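Local coordinates for DNA repair and telomere maintenance protein nbs1 (Schizosaccharomyces pombe, PDB 3HUF), which serves, as part of the MRN complex, in DNA double-strand break repair and telomere maintenance, recognises phosphorylated proteins through its FHA and BRCT domains and tethers Ctp1, at residues 229-234 and 242-247. Residues are numbered along the deposited sequence; the frame is centred on the assembly and turned at random.
Sequences FSCAML and HLLELL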
loop_
_atom_site.group_PDB
_atom_site.type_symbol
_atom_site.label_atom_id
_atom_site.label_comp_id
_atom_site.label_asym_id
_atom_site.label_seq_id
_atom_site.Cartn_x
_atom_site.Cartn_y
_atom_site.Cartn_z
ATOM N N PHE A 229 -12.646 19.918 21.542
ATOM C CA PHE A 229 -13.330 20.749 20.550
ATOM C C PHE A 229 -14.418 19.977 19.808
ATOM O O PHE A 229 -14.494 18.713 19.901
ATOM C CB PHE A 229 -12.346 21.329 19.533
ATOM C CG PHE A 229 -11.460 22.402 20.081
ATOM C CD1 PHE A 229 -10.214 22.087 20.602
ATOM C CD2 PHE A 229 -11.862 23.729 20.056
ATOM C CE1 PHE A 229 -9.388 23.074 21.098
ATOM C CE2 PHE A 229 -11.040 24.729 20.556
ATOM C CZ PHE A 229 -9.800 24.401 21.077
ATOM N N SER A 230 -15.258 20.757 19.081
ATOM C CA SER A 230 -16.299 20.180 18.241
ATOM C C SER A 230 -16.457 21.007 16.965
ATOM O O SER A 230 -16.101 22.192 16.927
ATOM C CB SER A 230 -17.630 20.113 19.001
ATOM O OG SER A 230 -18.104 21.401 19.333
ATOM N N CYS A 231 -16.988 20.380 15.920
ATOM C CA CYS A 231 -17.176 21.069 14.652
ATOM C C CYS A 231 -18.416 20.594 13.898
ATOM O O CYS A 231 -19.150 19.734 14.380
ATOM C CB CYS A 231 -15.916 20.940 13.779
ATOM S SG CYS A 231 -15.630 19.313 13.031
ATOM N N ALA A 232 -18.636 21.170 12.715
ATOM C CA ALA A 232 -19.715 20.763 11.819
ATOM C C ALA A 232 -19.320 20.925 10.348
ATOM O O ALA A 232 -18.655 21.899 10.001
ATOM C CB ALA A 232 -20.962 21.577 12.116
ATOM N N MET A 233 -19.710 19.980 9.488
ATOM C CA MET A 233 -19.661 20.223 8.033
ATOM C C MET A 233 -20.784 19.620 7.182
ATOM O O MET A 233 -21.516 18.726 7.623
ATOM C CB MET A 233 -18.272 19.968 7.395
ATOM C CG MET A 233 -17.666 18.614 7.512
ATOM S SD MET A 233 -16.863 18.082 5.964
ATOM C CE MET A 233 -15.260 18.860 6.049
ATOM N N LEU A 234 -20.885 20.142 5.956
ATOM C CA LEU A 234 -21.936 19.819 4.986
ATOM C C LEU A 234 -21.622 18.546 4.207
ATOM O O LEU A 234 -20.612 18.477 3.505
ATOM C CB LEU A 234 -22.121 21.004 4.010
ATOM C CG LEU A 234 -23.244 21.138 2.953
ATOM C CD1 LEU A 234 -23.237 20.031 1.862
ATOM C CD2 LEU A 234 -24.619 21.261 3.591
ATOM N N HIS A 242 -13.436 11.032 9.116
ATOM C CA HIS A 242 -12.384 10.274 9.774
ATOM C C HIS A 242 -11.133 11.124 10.016
ATOM O O HIS A 242 -10.486 10.995 11.049
ATOM C CB HIS A 242 -12.051 8.991 9.020
ATOM C CG HIS A 242 -11.033 8.137 9.711
ATOM N ND1 HIS A 242 -11.125 7.807 11.047
ATOM C CD2 HIS A 242 -9.900 7.548 9.256
ATOM C CE1 HIS A 242 -10.092 7.053 11.384
ATOM N NE2 HIS A 242 -9.329 6.890 10.320
ATOM N N LEU A 243 -10.814 11.986 9.059
ATOM C CA LEU A 243 -9.738 12.955 9.206
ATOM C C LEU A 243 -9.959 13.827 10.459
ATOM O O LEU A 243 -9.056 13.948 11.294
ATOM C CB LEU A 243 -9.603 13.792 7.918
ATOM C CG LEU A 243 -8.697 15.027 7.773
ATOM C CD1 LEU A 243 -7.476 14.967 8.616
ATOM C CD2 LEU A 243 -8.291 15.184 6.322
ATOM N N LEU A 244 -11.160 14.387 10.600
ATOM C CA LEU A 244 -11.497 15.227 11.758
ATOM C C LEU A 244 -11.580 14.448 13.074
ATOM O O LEU A 244 -11.175 14.956 14.120
ATOM C CB LEU A 244 -12.779 16.026 11.508
ATOM C CG LEU A 244 -12.770 16.875 10.237
ATOM C CD1 LEU A 244 -14.167 17.379 9.947
ATOM C CD2 LEU A 244 -11.768 18.039 10.336
ATOM N N GLU A 245 -12.112 13.228 13.016
ATOM C CA GLU A 245 -12.026 12.285 14.132
ATOM C C GLU A 245 -10.592 12.130 14.624
ATOM O O GLU A 245 -10.330 12.258 15.816
ATOM C CB GLU A 245 -12.514 10.908 13.705
ATOM C CG GLU A 245 -13.827 10.495 14.297
ATOM C CD GLU A 245 -14.146 9.035 14.014
ATOM O OE1 GLU A 245 -15.128 8.540 14.605
ATOM O OE2 GLU A 245 -13.422 8.388 13.211
ATOM N N LEU A 246 -9.673 11.845 13.693
ATOM C CA LEU A 246 -8.252 11.681 14.009
ATOM C C LEU A 246 -7.626 12.888 14.715
ATOM O O LEU A 246 -6.632 12.731 15.423
ATOM C CB LEU A 246 -7.442 11.303 12.766
ATOM C CG LEU A 246 -7.746 9.916 12.179
ATOM C CD1 LEU A 246 -6.887 9.619 10.957
ATOM C CD2 LEU A 246 -7.612 8.810 13.237
ATOM N N LEU A 247 -8.223 14.071 14.539
ATOM C CA LEU A 247 -7.791 15.278 15.235
ATOM C C LEU A 247 -8.452 15.382 16.610
ATOM O O LEU A 247 -8.174 16.306 17.367
ATOM C CB LEU A 247 -8.083 16.530 14.395
ATOM C CG LEU A 247 -7.479 16.565 12.984
ATOM C CD1 LEU A 247 -7.923 17.798 12.202
ATOM C CD2 LEU A 247 -5.951 16.471 13.020
#
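L244 is the one residue of 242-247 that meets strand 230-234, and it does so through a single methyl, CD1, which reaches C231 and M233. H242, at the start of the segment, faces the helix 163-170 side, where it touches Y167. Two contacts within its own segment hold its ring. At one edge, ND1 donates to OE2 of E245 over 3.2 Å, with the acceptor in the ring plane. The bond is nearly straight, with an N-H...O angle of 170°. Over one face, CG of L246 lies 3.8 Å above the ring plane, displaced toward the rim. L243 packs on V163, Y167 and L170 of that same neighbouring helix.

The side chain of L244 is directed at the sheet. With CG anti to the carbonyl carbon (chi1 -54°), its CD1 comes 3.9 Å from SG of C231 and 4.3 Å from CE of M233, purely apolar approaches with no hydrogen bond between the segments. C231 and M233, two apart on the strand, both present their side chains to the helix, whereas the CB of A232 between them points away. This is the beta-alpha-beta unit 230-234, 238-246, 250-254 of the second BRCT domain, whose parallel sheet is laid against the helix; L244 also touches I251 and V272 on the strands flanking 230-234, so its buried side chain spans three strands.

Beyond it, N of L246 bonds to O of H242 at 2.9 Å, but N of L247 makes only weak bonds within the segment, to O of L243 (3.4 Å) and O of L244 (3.1 Å).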